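CalG4 (Micromonospora echinospora, PDB 3IA7) is probably a GT-B-fold protein of the glycosyltransferase superfamily, with two domains each built round a parallel beta-sheet. Local coordinates at residues Pro222-Pro227 against His262-Ile267; Pro290-Leu295 against Phe314-Pro319; Ala274-Leu279 against Val283-Trp288. All blocks are in the same frame, centred on the assembly; numbering follows the deposited sequence.

Contact 1 (Pro222-Pro227 against His262-Ile267); sequences PGWQPP and HVVMAI. With CA (calcium ion), chain E.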
loop_
_atom_site.group_PDB
_atom_site.type_symbol
_atom_site.label_atom_id
_atom_site.label_comp_id
_atom_site.label_asym_id
_atom_site.label_seq_id
_atom_site.Cartn_x
_atom_site.Cartn_y
_atom_site.Cartn_z
ATOM N N PRO A 222 -6.991 10.112 2.261
ATOM C CA PRO A 222 -7.508 11.024 1.238
ATOM C C PRO A 222 -7.790 10.286 -0.065
ATOM O O PRO A 222 -6.875 10.091 -0.887
ATOM C CB PRO A 222 -6.366 12.055 1.055
ATOM C CG PRO A 222 -5.425 11.843 2.225
ATOM C CD PRO A 222 -5.601 10.423 2.654
ATOM N N GLY A 223 -9.042 9.861 -0.262
ATOM C CA GLY A 223 -9.390 9.080 -1.446
ATOM C C GLY A 223 -10.078 9.883 -2.546
ATOM O O GLY A 223 -10.987 10.676 -2.284
ATOM N N TRP A 224 -9.645 9.664 -3.781
ATOM C CA TRP A 224 -10.275 10.277 -4.948
ATOM C C TRP A 224 -11.695 9.686 -5.145
ATOM O O TRP A 224 -11.884 8.489 -4.943
ATOM C CB TRP A 224 -9.391 10.004 -6.164
ATOM C CG TRP A 224 -9.914 10.520 -7.466
ATOM C CD1 TRP A 224 -9.589 11.715 -8.080
ATOM C CD2 TRP A 224 -10.865 9.873 -8.321
ATOM N NE1 TRP A 224 -10.273 11.826 -9.286
ATOM C CE2 TRP A 224 -11.073 10.726 -9.446
ATOM C CE3 TRP A 224 -11.573 8.662 -8.247
ATOM C CZ2 TRP A 224 -11.929 10.387 -10.487
ATOM C CZ3 TRP A 224 -12.431 8.334 -9.282
ATOM C CH2 TRP A 224 -12.603 9.198 -10.382
ATOM N N GLN A 225 -12.667 10.529 -5.511
ATOM C CA GLN A 225 -14.031 10.093 -5.840
ATOM C C GLN A 225 -14.422 10.577 -7.271
ATOM O O GLN A 225 -13.979 11.643 -7.712
ATOM C CB GLN A 225 -15.047 10.620 -4.801
ATOM C CG GLN A 225 -14.762 10.284 -3.287
ATOM C CD GLN A 225 -15.004 8.774 -2.937
ATOM O OE1 GLN A 225 -15.587 8.036 -3.720
ATOM N NE2 GLN A 225 -14.533 8.339 -1.767
ATOM N N PRO A 226 -15.281 9.818 -7.988
ATOM C CA PRO A 226 -15.684 10.213 -9.331
ATOM C C PRO A 226 -16.647 11.425 -9.242
ATOM O O PRO A 226 -17.202 11.674 -8.154
ATOM C CB PRO A 226 -16.398 8.942 -9.874
ATOM C CG PRO A 226 -16.937 8.263 -8.663
ATOM C CD PRO A 226 -15.913 8.552 -7.570
ATOM N N PRO A 227 -16.836 12.161 -10.357
ATOM C CA PRO A 227 -17.711 13.340 -10.352
ATOM C C PRO A 227 -19.213 13.035 -10.302
ATOM O O PRO A 227 -19.968 13.903 -9.910
ATOM C CB PRO A 227 -17.359 14.051 -11.665
ATOM C CG PRO A 227 -16.964 12.933 -12.573
ATOM C CD PRO A 227 -16.199 11.968 -11.666
ATOM N N HIS A 262 -15.186 10.165 -17.681
ATOM C CA HIS A 262 -14.265 10.978 -16.880
ATOM C C HIS A 262 -12.921 10.294 -16.899
ATOM O O HIS A 262 -12.798 9.101 -16.500
ATOM C CB HIS A 262 -14.738 11.161 -15.444
ATOM C CG HIS A 262 -13.830 12.071 -14.651
ATOM N ND1 HIS A 262 -13.946 13.449 -14.679
ATOM C CD2 HIS A 262 -12.772 11.802 -13.854
ATOM C CE1 HIS A 262 -13.014 13.986 -13.904
ATOM N NE2 HIS A 262 -12.283 13.008 -13.405
ATOM N N VAL A 263 -11.903 11.034 -17.345
ATOM C CA VAL A 263 -10.571 10.419 -17.594
ATOM C C VAL A 263 -9.568 10.943 -16.555
ATOM O O VAL A 263 -9.414 12.179 -16.372
ATOM C CB VAL A 263 -10.077 10.704 -19.060
ATOM C CG1 VAL A 263 -8.634 10.100 -19.294
ATOM C CG2 VAL A 263 -11.111 10.139 -20.091
ATOM N N VAL A 264 -8.881 10.016 -15.893
ATOM C CA VAL A 264 -7.782 10.382 -14.990
ATOM C C VAL A 264 -6.466 9.924 -15.601
ATOM O O VAL A 264 -6.299 8.727 -15.870
ATOM C CB VAL A 264 -7.944 9.762 -13.583
ATOM C CG1 VAL A 264 -6.752 10.171 -12.687
ATOM C CG2 VAL A 264 -9.300 10.124 -12.978
HETATM N N MSE A 265 -5.579 10.882 -15.861
HETATM C CA MSE A 265 -4.309 10.558 -16.493
HETATM C C MSE A 265 -3.203 10.754 -15.479
HETATM O O MSE A 265 -3.044 11.851 -14.929
HETATM C CB MSE A 265 -4.068 11.369 -17.773
HETATM C CG MSE A 265 -5.344 11.495 -18.651
HETATM SE SE MSE A 265 -4.904 11.966 -20.456
HETATM C CE MSE A 265 -4.381 13.858 -20.034
ATOM N N ALA A 266 -2.454 9.684 -15.209
ATOM C CA ALA A 266 -1.263 9.728 -14.333
ATOM C C ALA A 266 -0.042 9.791 -15.237
ATOM O O ALA A 266 0.249 8.829 -15.982
ATOM C CB ALA A 266 -1.192 8.494 -13.463
ATOM N N ILE A 267 0.659 10.919 -15.195
ATOM C CA ILE A 267 1.701 11.203 -16.175
ATOM C C ILE A 267 3.132 11.024 -15.632
ATOM O O ILE A 267 4.100 11.167 -16.353
ATOM C CB ILE A 267 1.493 12.589 -16.869
ATOM C CG1 ILE A 267 1.871 13.754 -15.917
ATOM C CG2 ILE A 267 0.094 12.722 -17.456
ATOM C CD1 ILE A 267 1.748 15.145 -16.561
HETATM CA CA CA E . -16.399 5.817 -3.748
HETATM O O HOH W 1 -18.129 4.335 -4.109
HETATM O O HOH W 2 -18.041 7.043 -4.908
#
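Trp-224 and Pro-227, from the irregular segment 222-227, lie against His-262 and Val-264 on strand 262-266, part of the Rossmann-like parallel sheet in the C-terminal half of the GT-B fold. The apolar part of the contact is the CZ2 corner of Trp-224 on Val-264, where CZ2 stands 3.6 Å from CG2. That methyl lies anti to the carbonyl carbon of Val-264 and approaches the indole at a slant.

The same indole corner takes part in an aromatic contact. CD2 of His-262 meets the rim of Trp-224 close to the indole plane, 3.7 Å from CZ2. The rings are inclined by 36°, neither stacked nor edge-to-face, and the two side chains run by one another in opposite senses. A CH-pi contact holds one imidazole face: CD of Pro-227 sits 4.0 Å from the centroid of the His-262 ring, only 17° off its normal. CG of Pro-227 is shifted toward the ND1 side of the ring.

Polar anchoring comes from a third residue. OE2 of Glu-284 is hydrogen-bonded to both Trp-224 NE1 and His-262 NE2, which should limit rotation of both rings.

Metal binding occupies the other side of the loop. Gln-225 follows Trp-224 but sends its side chain away from the strand to a calcium ion, shared with His-297 and with Leu-42 and Glu-46 of the second subunit. A bend at chi2 (-72°) brings the amide round, and its OE1 lies 2.4 Å from the calcium ion, which also carries two waters.

Contact 2 (Pro290-Leu295 against Phe314-Pro319); sequences PFHSVL and FAAGVP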
loop_
_atom_site.group_PDB
_atom_site.type_symbol
_atom_site.label_atom_id
_atom_site.label_comp_id
_atom_site.label_asym_id
_atom_site.label_seq_id
_atom_site.Cartn_x
_atom_site.Cartn_y
_atom_site.Cartn_z
ATOM N N PRO A 290 -3.773 8.373 -6.555
ATOM C CA PRO A 290 -3.758 7.046 -5.924
ATOM C C PRO A 290 -4.449 6.042 -6.839
ATOM O O PRO A 290 -5.671 6.152 -7.041
ATOM C CB PRO A 290 -4.512 7.268 -4.592
ATOM C CG PRO A 290 -5.377 8.533 -4.814
ATOM C CD PRO A 290 -4.909 9.208 -6.089
ATOM N N PHE A 291 -3.678 5.106 -7.433
ATOM C CA PHE A 291 -4.244 4.214 -8.450
ATOM C C PHE A 291 -5.437 3.428 -7.919
ATOM O O PHE A 291 -6.424 3.332 -8.611
ATOM C CB PHE A 291 -3.249 3.214 -9.104
ATOM C CG PHE A 291 -2.327 3.818 -10.121
ATOM C CD1 PHE A 291 -2.545 5.085 -10.643
ATOM C CD2 PHE A 291 -1.217 3.103 -10.561
ATOM C CE1 PHE A 291 -1.670 5.637 -11.578
ATOM C CE2 PHE A 291 -0.329 3.654 -11.512
ATOM C CZ PHE A 291 -0.564 4.933 -12.017
ATOM N N HIS A 292 -5.340 2.898 -6.697
ATOM C CA HIS A 292 -6.416 2.056 -6.165
ATOM C C HIS A 292 -7.766 2.780 -6.091
ATOM O O HIS A 292 -8.792 2.194 -6.422
ATOM C CB HIS A 292 -6.077 1.448 -4.806
ATOM C CG HIS A 292 -6.898 0.235 -4.485
ATOM N ND1 HIS A 292 -7.240 -0.705 -5.439
ATOM C CD2 HIS A 292 -7.458 -0.185 -3.327
ATOM C CE1 HIS A 292 -7.966 -1.655 -4.876
ATOM N NE2 HIS A 292 -8.112 -1.362 -3.594
ATOM N N SER A 293 -7.752 4.043 -5.659
ATOM C CA SER A 293 -8.986 4.821 -5.485
ATOM C C SER A 293 -9.628 5.026 -6.852
ATOM O O SER A 293 -10.862 4.931 -7.027
ATOM C CB SER A 293 -8.691 6.185 -4.825
ATOM O OG SER A 293 -7.899 5.976 -3.646
ATOM N N VAL A 294 -8.789 5.287 -7.841
ATOM C CA VAL A 294 -9.344 5.499 -9.206
ATOM C C VAL A 294 -9.805 4.159 -9.775
ATOM O O VAL A 294 -10.944 4.059 -10.290
ATOM C CB VAL A 294 -8.382 6.229 -10.107
ATOM C CG1 VAL A 294 -8.974 6.461 -11.509
ATOM C CG2 VAL A 294 -7.975 7.544 -9.438
ATOM N N LEU A 295 -8.965 3.122 -9.668
ATOM C CA LEU A 295 -9.323 1.784 -10.228
ATOM C C LEU A 295 -10.579 1.245 -9.597
ATOM O O LEU A 295 -11.347 0.536 -10.261
ATOM C CB LEU A 295 -8.189 0.733 -10.091
ATOM C CG LEU A 295 -7.000 0.980 -11.049
ATOM C CD1 LEU A 295 -5.698 0.276 -10.630
ATOM C CD2 LEU A 295 -7.357 0.680 -12.477
ATOM N N PHE A 314 -6.080 -5.714 -12.465
ATOM C CA PHE A 314 -6.889 -6.902 -12.218
ATOM C C PHE A 314 -7.316 -7.080 -10.744
ATOM O O PHE A 314 -8.403 -7.564 -10.526
ATOM C CB PHE A 314 -6.152 -8.137 -12.709
ATOM C CG PHE A 314 -5.894 -8.135 -14.199
ATOM C CD1 PHE A 314 -6.697 -7.393 -15.086
ATOM C CD2 PHE A 314 -4.842 -8.866 -14.693
ATOM C CE1 PHE A 314 -6.461 -7.418 -16.468
ATOM C CE2 PHE A 314 -4.584 -8.917 -16.021
ATOM C CZ PHE A 314 -5.369 -8.175 -16.935
ATOM N N ALA A 315 -6.475 -6.671 -9.763
ATOM C CA ALA A 315 -6.853 -6.692 -8.321
ATOM C C ALA A 315 -8.190 -5.966 -8.109
ATOM O O ALA A 315 -8.943 -6.307 -7.211
ATOM C CB ALA A 315 -5.773 -6.026 -7.429
ATOM N N ALA A 316 -8.440 -4.950 -8.932
ATOM C CA ALA A 316 -9.684 -4.199 -8.823
ATOM C C ALA A 316 -10.773 -4.657 -9.813
ATOM O O ALA A 316 -11.835 -3.998 -9.931
ATOM C CB ALA A 316 -9.419 -2.672 -8.939
ATOM N N GLY A 317 -10.492 -5.736 -10.554
ATOM C CA GLY A 317 -11.410 -6.256 -11.607
ATOM C C GLY A 317 -11.617 -5.297 -12.773
ATOM O O GLY A 317 -12.677 -5.310 -13.374
ATOM N N VAL A 318 -10.587 -4.559 -13.157
ATOM C CA VAL A 318 -10.679 -3.600 -14.277
ATOM C C VAL A 318 -9.993 -4.160 -15.502
ATOM O O VAL A 318 -8.779 -4.443 -15.437
ATOM C CB VAL A 318 -9.972 -2.273 -13.934
ATOM C CG1 VAL A 318 -10.013 -1.244 -15.103
ATOM C CG2 VAL A 318 -10.613 -1.682 -12.674
ATOM N N PRO A 319 -10.727 -4.253 -16.618
ATOM C CA PRO A 319 -10.114 -4.739 -17.855
ATOM C C PRO A 319 -9.171 -3.704 -18.507
ATOM O O PRO A 319 -9.320 -2.501 -18.283
ATOM C CB PRO A 319 -11.326 -5.059 -18.773
ATOM C CG PRO A 319 -12.399 -4.123 -18.325
ATOM C CD PRO A 319 -12.163 -3.920 -16.789
#
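Leu-295, at the end of the short helix 291-295, points its side chain at the turn that follows helix 307-315 and meets Ala-316 and Val-318 there. The first meeting is at the roots of the side chains: CB of Leu-295 and CB of Ala-316 approach at a slant to 3.8 Å, at the place where the two backbones are nearest.

Farther out, Leu-295 and Val-318 cross at about a right angle. The CD2 branch of the leucine is 4.0 Å from CG2 of Val-318. With CG1 of the valine anti to its own backbone N (chi1 179°), CG2 is the branch left to face the helix. This methyl also lies close to the leucine backbone, 3.4 Å from Leu-295 O, so one valine branch touches both the main chain and the side chain of the same residue. The imidazole of His-292 comes obliquely toward Ala-316 CB, but it is modelled in two conformers and its part is a loose one.

The turn that presents Ala-316 and Val-318 is a Schellman motif. Gly-317, with phi at 64°, is the first residue after the helix to leave helical geometry, and its N is hydrogen-bonded to Phe-314 O at 2.8 Å. On the opposing segment, Pro-290 occupies the N-cap position.

Each segment leads into a strand of the C-terminal sheet, 298-303 and 320-322, which are parallel neighbours joined by helix 307-315 in a beta-alpha-beta unit; the contact thus lies just before the N-terminal ends of both strands. Leu-295 and Val-294 rest on Leu-235 of strand 233-237, while Phe-314 turns away to pack on Val-373, Met-376 and Ile-380 of helix 367-381.

Contact 3 (Ala274-Leu279 against Val283-Trp288); sequences AVLGPL and VEAHQW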
loop_
_atom_site.group_PDB
_atom_site.type_symbol
_atom_site.label_atom_id
_atom_site.label_comp_id
_atom_site.label_asym_id
_atom_site.label_seq_id
_atom_site.Cartn_x
_atom_site.Cartn_y
_atom_site.Cartn_z
ATOM N N ALA A 274 1.456 20.995 -17.149
ATOM C CA ALA A 274 1.224 22.216 -17.925
ATOM C C ALA A 274 1.582 22.024 -19.401
ATOM O O ALA A 274 1.007 22.676 -20.270
ATOM C CB ALA A 274 2.016 23.395 -17.341
ATOM N N VAL A 275 2.535 21.134 -19.666
ATOM C CA VAL A 275 2.980 20.792 -21.027
ATOM C C VAL A 275 1.828 20.320 -21.935
ATOM O O VAL A 275 1.793 20.636 -23.127
ATOM C CB VAL A 275 4.145 19.748 -20.966
ATOM C CG1 VAL A 275 3.823 18.461 -21.743
ATOM C CG2 VAL A 275 5.461 20.356 -21.377
ATOM N N LEU A 276 0.883 19.586 -21.342
ATOM C CA LEU A 276 -0.285 19.053 -22.025
ATOM C C LEU A 276 -1.175 20.137 -22.581
ATOM O O LEU A 276 -1.912 19.896 -23.529
ATOM C CB LEU A 276 -1.107 18.153 -21.067
ATOM C CG LEU A 276 -0.318 17.009 -20.449
ATOM C CD1 LEU A 276 -1.214 16.115 -19.528
ATOM C CD2 LEU A 276 0.310 16.164 -21.537
ATOM N N GLY A 277 -1.099 21.334 -21.998
ATOM C CA GLY A 277 -1.995 22.430 -22.388
ATOM C C GLY A 277 -3.387 22.266 -21.785
ATOM O O GLY A 277 -3.603 21.349 -20.958
ATOM N N PRO A 278 -4.341 23.124 -22.210
ATOM C CA PRO A 278 -5.731 23.122 -21.727
ATOM C C PRO A 278 -6.365 21.741 -21.932
ATOM O O PRO A 278 -6.262 21.188 -23.024
ATOM C CB PRO A 278 -6.418 24.182 -22.613
ATOM C CG PRO A 278 -5.312 25.053 -23.091
ATOM C CD PRO A 278 -4.125 24.150 -23.247
ATOM N N LEU A 279 -6.949 21.172 -20.874
ATOM C CA LEU A 279 -7.628 19.875 -20.943
ATOM C C LEU A 279 -9.161 20.056 -20.961
ATOM O O LEU A 279 -9.664 21.034 -20.425
ATOM C CB LEU A 279 -7.207 19.009 -19.752
ATOM C CG LEU A 279 -5.727 18.620 -19.743
ATOM C CD1 LEU A 279 -5.382 17.775 -18.496
ATOM C CD2 LEU A 279 -5.377 17.854 -21.018
ATOM N N VAL A 283 -11.475 15.651 -18.083
ATOM C CA VAL A 283 -10.149 14.997 -18.088
ATOM C C VAL A 283 -9.240 15.706 -17.068
ATOM O O VAL A 283 -9.137 16.933 -17.084
ATOM C CB VAL A 283 -9.522 15.085 -19.503
ATOM C CG1 VAL A 283 -8.177 14.367 -19.560
ATOM C CG2 VAL A 283 -10.479 14.473 -20.508
ATOM N N GLU A 284 -8.606 14.931 -16.188
ATOM C CA GLU A 284 -7.674 15.498 -15.232
ATOM C C GLU A 284 -6.314 14.811 -15.342
ATOM O O GLU A 284 -6.222 13.586 -15.546
ATOM C CB GLU A 284 -8.245 15.397 -13.835
ATOM C CG GLU A 284 -8.604 13.985 -13.358
ATOM C CD GLU A 284 -9.229 14.039 -11.956
ATOM O OE1 GLU A 284 -8.598 14.664 -11.089
ATOM O OE2 GLU A 284 -10.339 13.499 -11.717
ATOM N N ALA A 285 -5.260 15.583 -15.193
ATOM C CA ALA A 285 -3.929 15.008 -15.286
ATOM C C ALA A 285 -3.125 15.300 -14.023
ATOM O O ALA A 285 -3.180 16.414 -13.497
ATOM C CB ALA A 285 -3.218 15.545 -16.544
ATOM N N HIS A 286 -2.389 14.296 -13.534
ATOM C CA HIS A 286 -1.635 14.422 -12.285
ATOM C C HIS A 286 -0.323 13.704 -12.505
ATOM O O HIS A 286 -0.311 12.659 -13.163
ATOM C CB HIS A 286 -2.350 13.644 -11.180
ATOM C CG HIS A 286 -3.715 14.143 -10.871
ATOM N ND1 HIS A 286 -3.949 15.116 -9.930
ATOM C CD2 HIS A 286 -4.922 13.814 -11.393
ATOM C CE1 HIS A 286 -5.248 15.374 -9.896
ATOM N NE2 HIS A 286 -5.857 14.585 -10.760
ATOM N N GLN A 287 0.764 14.210 -11.945
ATOM C CA GLN A 287 1.986 13.422 -11.915
ATOM C C GLN A 287 1.784 12.114 -11.149
ATOM O O GLN A 287 2.215 11.072 -11.625
ATOM C CB GLN A 287 3.151 14.205 -11.337
ATOM C CG GLN A 287 3.643 15.346 -12.272
ATOM C CD GLN A 287 4.984 15.932 -11.838
ATOM O OE1 GLN A 287 5.333 15.917 -10.655
ATOM N NE2 GLN A 287 5.754 16.408 -12.795
ATOM N N TRP A 288 1.144 12.208 -9.972
ATOM C CA TRP A 288 0.741 11.074 -9.155
ATOM C C TRP A 288 -0.750 11.125 -8.812
ATOM O O TRP A 288 -1.318 12.173 -8.531
ATOM C CB TRP A 288 1.528 11.029 -7.852
ATOM C CG TRP A 288 2.896 10.423 -8.050
ATOM C CD1 TRP A 288 3.199 9.081 -8.081
ATOM C CD2 TRP A 288 4.108 11.104 -8.293
ATOM N NE1 TRP A 288 4.538 8.892 -8.309
ATOM C CE2 TRP A 288 5.118 10.117 -8.458
ATOM C CE3 TRP A 288 4.481 12.460 -8.314
ATOM C CZ2 TRP A 288 6.443 10.448 -8.660
ATOM C CZ3 TRP A 288 5.734 12.759 -8.550
ATOM C CH2 TRP A 288 6.733 11.768 -8.709
#
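Leu-279 lies over strand 283-286 and meets it first through CB, which is 3.9 Å from the carbonyl oxygen of Val-283. CG stands anti to the carbonyl carbon of Leu-279 (chi1 -65°), and this torsion carries the branch point along the strand in the direction of Ala-285. There the chain divides. The CD1 branch does the work: it comes within 3.7 Å of Ala-285 CB, passes over the backbone at 4.0 Å from Ala-285 N, and has the CG1 methyl of Val-283 at 4.5 Å. Leucine CD1 thus sits over the strand near Val-283 and Ala-285, whose CB atoms both point toward the loop.

A second leucine reaches the same alanine. CD1 of Leu-276 is 3.6 Å from Ala-285 CB, and the two CD1 methyls converge on this atom at roughly a right angle to each other. Between the leucines the chain turns at Gly-277, whose phi is 78° and whose N is bonded to Ala-274 O.

On the other face of the strand Glu-284 and His-286 pair. His-286 NE2 donates to Glu-284 OE1 over 2.8 Å in a nearly straight bond (173°). The oxygen lies in the imidazole plane and is approached on its anti side, with the nitrogen somewhat out of the carboxylate plane; OE2 is taken by His-262 and Trp-224. The His-286 ring and that of Trp-288 of the second subunit form an edge-to-face pair.

Helix 246-256 shares the apolar side, with Phe-249 touching Leu-276 and Ala-253 touching Leu-279. Here a mostly irregular connection between parallel strands packs over one face of the outermost strand, 283-286, within the Rossmann-like C-terminal domain characteristic of GT-B proteins.

Contacts 1 and 3 meet on neighbouring parallel strands, their centres about 12 Å apart, and are tied by the backbone bond from Met-265 N to Glu-284 O (2.8 Å). Contact 2 lies about 11 Å from contact 1, centre to centre, and touches it through Ala-266 CB and Phe-291 CE1 (3.5 Å) and through Val-294, which packs on both Trp-224 and Val-264. Contacts 2 and 3 adjoin only in sequence. Contact 1 supplies the calcium ligand Gln-225, whereas Ser-293 O of contact 2 hydrogen-bonds ND1 of the calcium ligand His-297. All three contacts touch the second subunit, and calcium bridges the subunits beside contact 1.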